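Local coordinates for putative exported protein (PDB 4PJ2) that probably inhibits i-type lysozymes in the bacterial periplasm, and binds a magnesium ion in a loop of its beta-sandwich fold, at residues 5-11 with 61-66; 19-25 with 57-61. All blocks are in the same frame, centred on the assembly; numbering follows the deposited sequence.

Contact 1 (5-11 with 61-66); sequences FFKQLTL and IKELKL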
loop_
_atom_site.group_PDB
_atom_site.type_symbol
_atom_site.label_atom_id
_atom_site.label_comp_id
_atom_site.label_asym_id
_atom_site.label_seq_id
_atom_site.Cartn_x
_atom_site.Cartn_y
_atom_site.Cartn_z
ATOM N N PHE A 5 -7.032 -3.325 -10.075
ATOM C CA PHE A 5 -6.811 -2.062 -10.765
ATOM C C PHE A 5 -6.482 -2.278 -12.230
ATOM O O PHE A 5 -5.665 -3.122 -12.552
ATOM C CB PHE A 5 -5.650 -1.344 -10.092
ATOM C CG PHE A 5 -5.383 0.019 -10.631
ATOM C CD1 PHE A 5 -5.881 1.142 -9.990
ATOM C CD2 PHE A 5 -4.617 0.181 -11.769
ATOM C CE1 PHE A 5 -5.629 2.394 -10.485
ATOM C CE2 PHE A 5 -4.363 1.433 -12.271
ATOM C CZ PHE A 5 -4.870 2.542 -11.626
ATOM N N PHE A 6 -7.147 -1.530 -13.105
ATOM C CA PHE A 6 -6.795 -1.441 -14.520
ATOM C C PHE A 6 -7.083 -0.030 -15.018
ATOM O O PHE A 6 -8.171 0.498 -14.788
ATOM C CB PHE A 6 -7.590 -2.444 -15.360
ATOM C CG PHE A 6 -7.364 -2.293 -16.840
ATOM C CD1 PHE A 6 -6.242 -2.832 -17.452
ATOM C CD2 PHE A 6 -8.265 -1.595 -17.611
ATOM C CE1 PHE A 6 -6.043 -2.677 -18.806
ATOM C CE2 PHE A 6 -8.064 -1.439 -18.958
ATOM C CZ PHE A 6 -6.955 -1.982 -19.552
ATOM N N LYS A 7 -6.114 0.581 -15.689
ATOM C CA LYS A 7 -6.337 1.879 -16.307
ATOM C C LYS A 7 -5.542 1.999 -17.580
ATOM O O LYS A 7 -4.414 1.550 -17.655
ATOM C CB LYS A 7 -5.934 3.006 -15.358
ATOM C CG LYS A 7 -6.343 4.410 -15.812
ATOM C CD LYS A 7 -6.292 5.406 -14.643
ATOM C CE LYS A 7 -6.603 6.824 -15.082
ATOM N NZ LYS A 7 -8.012 6.985 -15.530
ATOM N N GLN A 8 -6.158 2.634 -18.561
ATOM C CA GLN A 8 -5.553 2.894 -19.848
ATOM C C GLN A 8 -5.422 4.403 -20.044
ATOM O O GLN A 8 -6.371 5.141 -19.757
ATOM C CB GLN A 8 -6.455 2.313 -20.925
ATOM C CG GLN A 8 -5.953 2.516 -22.324
ATOM C CD GLN A 8 -6.916 1.976 -23.349
ATOM O OE1 GLN A 8 -7.419 0.869 -23.195
ATOM N NE2 GLN A 8 -7.198 2.759 -24.391
ATOM N N LEU A 9 -4.260 4.846 -20.522
ATOM C CA LEU A 9 -3.970 6.264 -20.765
ATOM C C LEU A 9 -3.351 6.449 -22.141
ATOM O O LEU A 9 -2.500 5.672 -22.545
ATOM C CB LEU A 9 -2.975 6.814 -19.744
ATOM C CG LEU A 9 -3.423 6.894 -18.291
ATOM C CD1 LEU A 9 -2.246 7.299 -17.396
ATOM C CD2 LEU A 9 -4.556 7.884 -18.148
ATOM N N THR A 10 -3.754 7.513 -22.825
ATOM C CA THR A 10 -3.101 7.927 -24.054
ATOM C C THR A 10 -2.038 8.967 -23.741
ATOM O O THR A 10 -2.321 9.977 -23.092
ATOM C CB THR A 10 -4.100 8.506 -25.037
ATOM O OG1 THR A 10 -5.068 7.502 -25.338
ATOM C CG2 THR A 10 -3.408 8.953 -26.316
ATOM N N LEU A 11 -0.827 8.744 -24.213
ATOM C CA LEU A 11 0.270 9.674 -24.041
ATOM C C LEU A 11 0.197 10.757 -25.126
ATOM O O LEU A 11 -0.396 10.548 -26.184
ATOM C CB LEU A 11 1.612 8.960 -24.161
ATOM C CG LEU A 11 2.264 8.139 -23.043
ATOM C CD1 LEU A 11 1.590 8.354 -21.707
ATOM C CD2 LEU A 11 2.382 6.697 -23.387
ATOM N N ILE A 61 -2.455 0.238 -5.880
ATOM C CA ILE A 61 -2.223 1.387 -6.731
ATOM C C ILE A 61 -3.254 2.437 -6.390
ATOM O O ILE A 61 -4.460 2.164 -6.358
ATOM C CB ILE A 61 -2.329 1.013 -8.198
ATOM C CG1 ILE A 61 -1.212 0.026 -8.569
ATOM C CG2 ILE A 61 -2.258 2.262 -9.063
ATOM C CD1 ILE A 61 -1.204 -0.402 -10.022
ATOM N N LYS A 62 -2.764 3.640 -6.123
ATOM C CA LYS A 62 -3.585 4.748 -5.680
ATOM C C LYS A 62 -3.910 5.678 -6.839
ATOM O O LYS A 62 -5.030 6.160 -6.946
ATOM C CB LYS A 62 -2.835 5.509 -4.593
ATOM C CG LYS A 62 -3.605 6.689 -4.013
ATOM C CD LYS A 62 -2.707 7.630 -3.206
ATOM C CE LYS A 62 -3.420 8.938 -2.852
ATOM N NZ LYS A 62 -2.452 9.991 -2.471
ATOM N N GLU A 63 -2.928 5.943 -7.695
ATOM C CA GLU A 63 -3.133 6.861 -8.812
ATOM C C GLU A 63 -2.000 6.744 -9.826
ATOM O O GLU A 63 -0.904 6.276 -9.505
ATOM C CB GLU A 63 -3.263 8.299 -8.318
ATOM C CG GLU A 63 -1.974 8.908 -7.846
ATOM C CD GLU A 63 -2.136 10.367 -7.434
ATOM O OE1 GLU A 63 -1.582 10.735 -6.381
ATOM O OE2 GLU A 63 -2.799 11.147 -8.159
ATOM N N LEU A 64 -2.292 7.184 -11.044
ATOM C CA LEU A 64 -1.307 7.289 -12.114
ATOM C C LEU A 64 -1.150 8.772 -12.409
ATOM O O LEU A 64 -2.143 9.506 -12.461
ATOM C CB LEU A 64 -1.798 6.601 -13.386
ATOM C CG LEU A 64 -2.223 5.147 -13.210
ATOM C CD1 LEU A 64 -2.629 4.598 -14.570
ATOM C CD2 LEU A 64 -1.126 4.283 -12.591
ATOM N N LYS A 65 0.089 9.198 -12.626
ATOM C CA LYS A 65 0.363 10.573 -13.033
ATOM C C LYS A 65 1.205 10.578 -14.295
ATOM O O LYS A 65 2.039 9.697 -14.504
ATOM C CB LYS A 65 1.113 11.325 -11.935
ATOM C CG LYS A 65 0.423 11.375 -10.591
ATOM C CD LYS A 65 1.335 12.054 -9.570
ATOM C CE LYS A 65 0.671 12.201 -8.218
ATOM N NZ LYS A 65 -0.328 13.305 -8.191
ATOM N N LEU A 66 0.975 11.590 -15.129
ATOM C CA LEU A 66 1.772 11.828 -16.325
ATOM C C LEU A 66 2.405 13.199 -16.189
ATOM O O LEU A 66 1.718 14.230 -16.250
ATOM C CB LEU A 66 0.911 11.808 -17.594
ATOM C CG LEU A 66 0.345 10.456 -18.002
ATOM C CD1 LEU A 66 -0.563 10.609 -19.215
ATOM C CD2 LEU A 66 1.481 9.489 -18.290
#

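Contact 2 (19-25 with 57-61); sequences VSEGRGE and RDGSI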
loop_
_atom_site.group_PDB
_atom_site.type_symbol
_atom_site.label_atom_id
_atom_site.label_comp_id
_atom_site.label_asym_id
_atom_site.label_seq_id
_atom_site.Cartn_x
_atom_site.Cartn_y
_atom_site.Cartn_z
ATOM N N VAL A 19 -2.018 -0.037 -17.119
ATOM C CA VAL A 19 -1.428 -0.399 -15.835
ATOM C C VAL A 19 -2.430 -1.284 -15.128
ATOM O O VAL A 19 -3.594 -0.919 -14.999
ATOM C CB VAL A 19 -1.107 0.839 -14.976
ATOM C CG1 VAL A 19 -0.490 0.404 -13.645
ATOM C CG2 VAL A 19 -0.172 1.763 -15.733
ATOM N N SER A 20 -1.960 -2.440 -14.661
ATOM C CA SER A 20 -2.821 -3.449 -14.042
ATOM C C SER A 20 -2.165 -4.046 -12.820
ATOM O O SER A 20 -0.974 -4.313 -12.832
ATOM C CB SER A 20 -2.998 -4.635 -14.993
ATOM O OG SER A 20 -3.702 -4.296 -16.145
ATOM N N GLU A 21 -2.944 -4.309 -11.773
ATOM C CA GLU A 21 -2.458 -5.158 -10.686
ATOM C C GLU A 21 -2.489 -6.620 -11.106
ATOM O O GLU A 21 -3.298 -7.034 -11.924
ATOM C CB GLU A 21 -3.303 -4.928 -9.431
ATOM C CG GLU A 21 -2.943 -3.600 -8.755
ATOM C CD GLU A 21 -3.813 -3.243 -7.569
ATOM O OE1 GLU A 21 -4.874 -3.866 -7.401
ATOM O OE2 GLU A 21 -3.445 -2.322 -6.801
ATOM N N GLY A 22 -1.605 -7.416 -10.538
ATOM C CA GLY A 22 -1.581 -8.836 -10.861
ATOM C C GLY A 22 -2.853 -9.575 -10.473
ATOM O O GLY A 22 -3.427 -9.350 -9.411
ATOM N N ARG A 23 -3.297 -10.468 -11.349
ATOM C CA ARG A 23 -4.539 -11.190 -11.132
ATOM C C ARG A 23 -4.388 -12.231 -10.031
ATOM O O ARG A 23 -3.374 -12.926 -9.943
ATOM C CB ARG A 23 -5.020 -11.845 -12.429
ATOM C CG ARG A 23 -6.264 -12.698 -12.264
ATOM C CD ARG A 23 -6.912 -12.981 -13.603
ATOM N NE ARG A 23 -8.030 -13.900 -13.446
ATOM C CZ ARG A 23 -8.840 -14.275 -14.426
ATOM N NH1 ARG A 23 -8.657 -13.813 -15.652
ATOM N NH2 ARG A 23 -9.826 -15.122 -14.176
ATOM N N GLY A 24 -5.413 -12.318 -9.184
ATOM C CA GLY A 24 -5.459 -13.301 -8.116
ATOM C C GLY A 24 -4.669 -12.935 -6.875
ATOM O O GLY A 24 -4.650 -13.671 -5.911
ATOM N N GLU A 25 -4.006 -11.792 -6.901
ATOM C CA GLU A 25 -3.155 -11.356 -5.807
ATOM C C GLU A 25 -3.959 -10.738 -4.675
ATOM O O GLU A 25 -5.098 -10.270 -4.870
ATOM C CB GLU A 25 -2.141 -10.335 -6.328
ATOM C CG GLU A 25 -1.135 -10.925 -7.288
ATOM C CD GLU A 25 -0.174 -9.888 -7.837
ATOM O OE1 GLU A 25 -0.389 -8.668 -7.587
ATOM O OE2 GLU A 25 0.796 -10.290 -8.503
ATOM N N ARG A 57 4.519 -4.383 -5.937
ATOM C CA ARG A 57 3.772 -3.314 -5.295
ATOM C C ARG A 57 3.582 -3.590 -3.847
ATOM O O ARG A 57 3.114 -4.640 -3.427
ATOM C CB ARG A 57 2.422 -3.025 -5.921
ATOM C CG ARG A 57 1.539 -4.196 -5.977
ATOM C CD ARG A 57 0.080 -3.906 -6.442
ATOM N NE ARG A 57 -0.580 -5.200 -6.523
ATOM C CZ ARG A 57 -1.345 -5.751 -5.596
ATOM N NH1 ARG A 57 -1.671 -5.103 -4.494
ATOM N NH2 ARG A 57 -1.826 -6.966 -5.796
ATOM N N ASP A 58 3.947 -2.584 -3.073
ATOM C CA ASP A 58 3.778 -2.632 -1.638
ATOM C C ASP A 58 2.539 -1.847 -1.274
ATOM O O ASP A 58 2.606 -0.702 -0.769
ATOM C CB ASP A 58 4.991 -2.088 -0.925
ATOM C CG ASP A 58 4.831 -2.150 0.556
ATOM O OD1 ASP A 58 3.991 -2.951 1.034
ATOM O OD2 ASP A 58 5.531 -1.398 1.246
ATOM N N GLY A 59 1.402 -2.446 -1.561
ATOM C CA GLY A 59 0.112 -1.871 -1.286
ATOM C C GLY A 59 -0.721 -1.909 -2.530
ATOM O O GLY A 59 -0.507 -2.744 -3.405
ATOM N N SER A 60 -1.674 -1.001 -2.603
ATOM C CA SER A 60 -2.598 -0.881 -3.723
ATOM C C SER A 60 -2.253 0.337 -4.577
ATOM O O SER A 60 -1.837 1.377 -4.053
ATOM C CB SER A 60 -4.017 -0.694 -3.190
ATOM O OG SER A 60 -4.300 -1.600 -2.150
ATOM N N ILE A 61 -2.455 0.238 -5.880
ATOM C CA ILE A 61 -2.223 1.387 -6.731
ATOM C C ILE A 61 -3.254 2.437 -6.390
ATOM O O ILE A 61 -4.460 2.164 -6.358
ATOM C CB ILE A 61 -2.329 1.013 -8.198
ATOM C CG1 ILE A 61 -1.212 0.026 -8.569
ATOM C CG2 ILE A 61 -2.258 2.262 -9.063
ATOM C CD1 ILE A 61 -1.204 -0.402 -10.022
HETATM O O HOH W 1 -4.942 -3.735 -4.299
HETATM O O HOH W 2 -5.744 -0.444 -6.409
#

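Contact 1 (5-11 with 61-66)
Two edge strands of a beta sandwich, 6-10 from one four-stranded antiparallel sheet and 60-67 from the other, face each other here and close one side of the apolar core. Their axes run nearly parallel, 6° apart, and at 9.4 Å they are too distant for backbone pairing, so the gap is filled mainly by side chains. Ile61 lays its CG2 methyl over the centre of the Phe5 ring, 3.7 Å from the centroid, a CH-pi contact almost on the ring normal. Phe5 holds CG opposite its backbone N (chi1 -175°), which carries the ring across to strand 60-67, where CZ also reaches CG of Leu64 at 4.0 Å. A classic beta bulge at Lys62 and Glu63, both facing Val80, separates Ile61 from Leu64; Ile61 and Leu64 both start out toward strand 6-10. The aliphatic chain of Lys7 slides past Leu64 in the reverse direction, with CB, CG and CD all against its CD1 methyl. Leu9 wedges CD1 between the two leucines, 3.9 Å from Leu64 CD1 and 4.1 Å from Leu66 CG. Beyond the strand, Leu11 crosses Leu66 at about a right angle, its CD1 3.6 Å from Leu66 CD2.

Contact 2 (19-25 with 57-61)
The end of strand 16-21, continuing into a type II beta turn from Gly22 to Glu25, comes alongside the short connection 57-61 between strands 49-57 and 60-67, and Glu21 lies nearest Ile61, their CA atoms 7.7 Å apart. Glu21 reaches over with its chain extended beyond CG and accepts the backbone N-H of Ile61 on OE2, a nearly straight bond of 2.9 Å (172°) that meets the oxygen close to its C-O axis. Water 2 also donates to OE2 and to Ile61 O, while water 1 joins Glu21 OE1 to Ser60 OG; that hydroxyl is also bonded to Ala27 O. The same glutamate lies over one face of the Arg57 guanidinium, its carboxylate stacked at 26° to that plane and CG 3.6 Å from Arg57 NE. No N-H of Arg57 points at OE2, so this pairing is charge and packing. Near the guanidinium edge, tilted 20° from its plane, Glu25 OE1 forms a salt bridge with Arg57 NH2 at 2.9 Å through its anti lone pair, while its OE2 bonds Ser31 OG. Arg57 NH1 donates to Gly59 O (2.8 Å), tying the guanidinium to the backbone two residues further on. Bonds from NE to Ser31 O and from NH2 to Pro26 O hold the guanidinium between the segment after the turn and strand 30-37, while Val81 of strand 76-82 packs against Arg57 from the other sheet.

Overall arrangement
From the N terminus, strand 6-10 turns back into strand 16-21, its antiparallel neighbour, and the chain goes on through strands 30-37 and 49-57 to complete the first sheet before 60-67 opens the second. Contact 1 closes this long excursion by bringing 5-11 against 61-66. Contact 2, 19-25 with 57-61, closes a shorter loop nested inside it. Both use strand 60-67 and share Ile61, and the backbones of Lys7 and Val19, and of Phe5 and Glu21, probably hydrogen-bond between them. Contact 1 joins the facing edges of the two sheets, while contact 2 ties the end of strand 16-21 to the crossover from one sheet to the other.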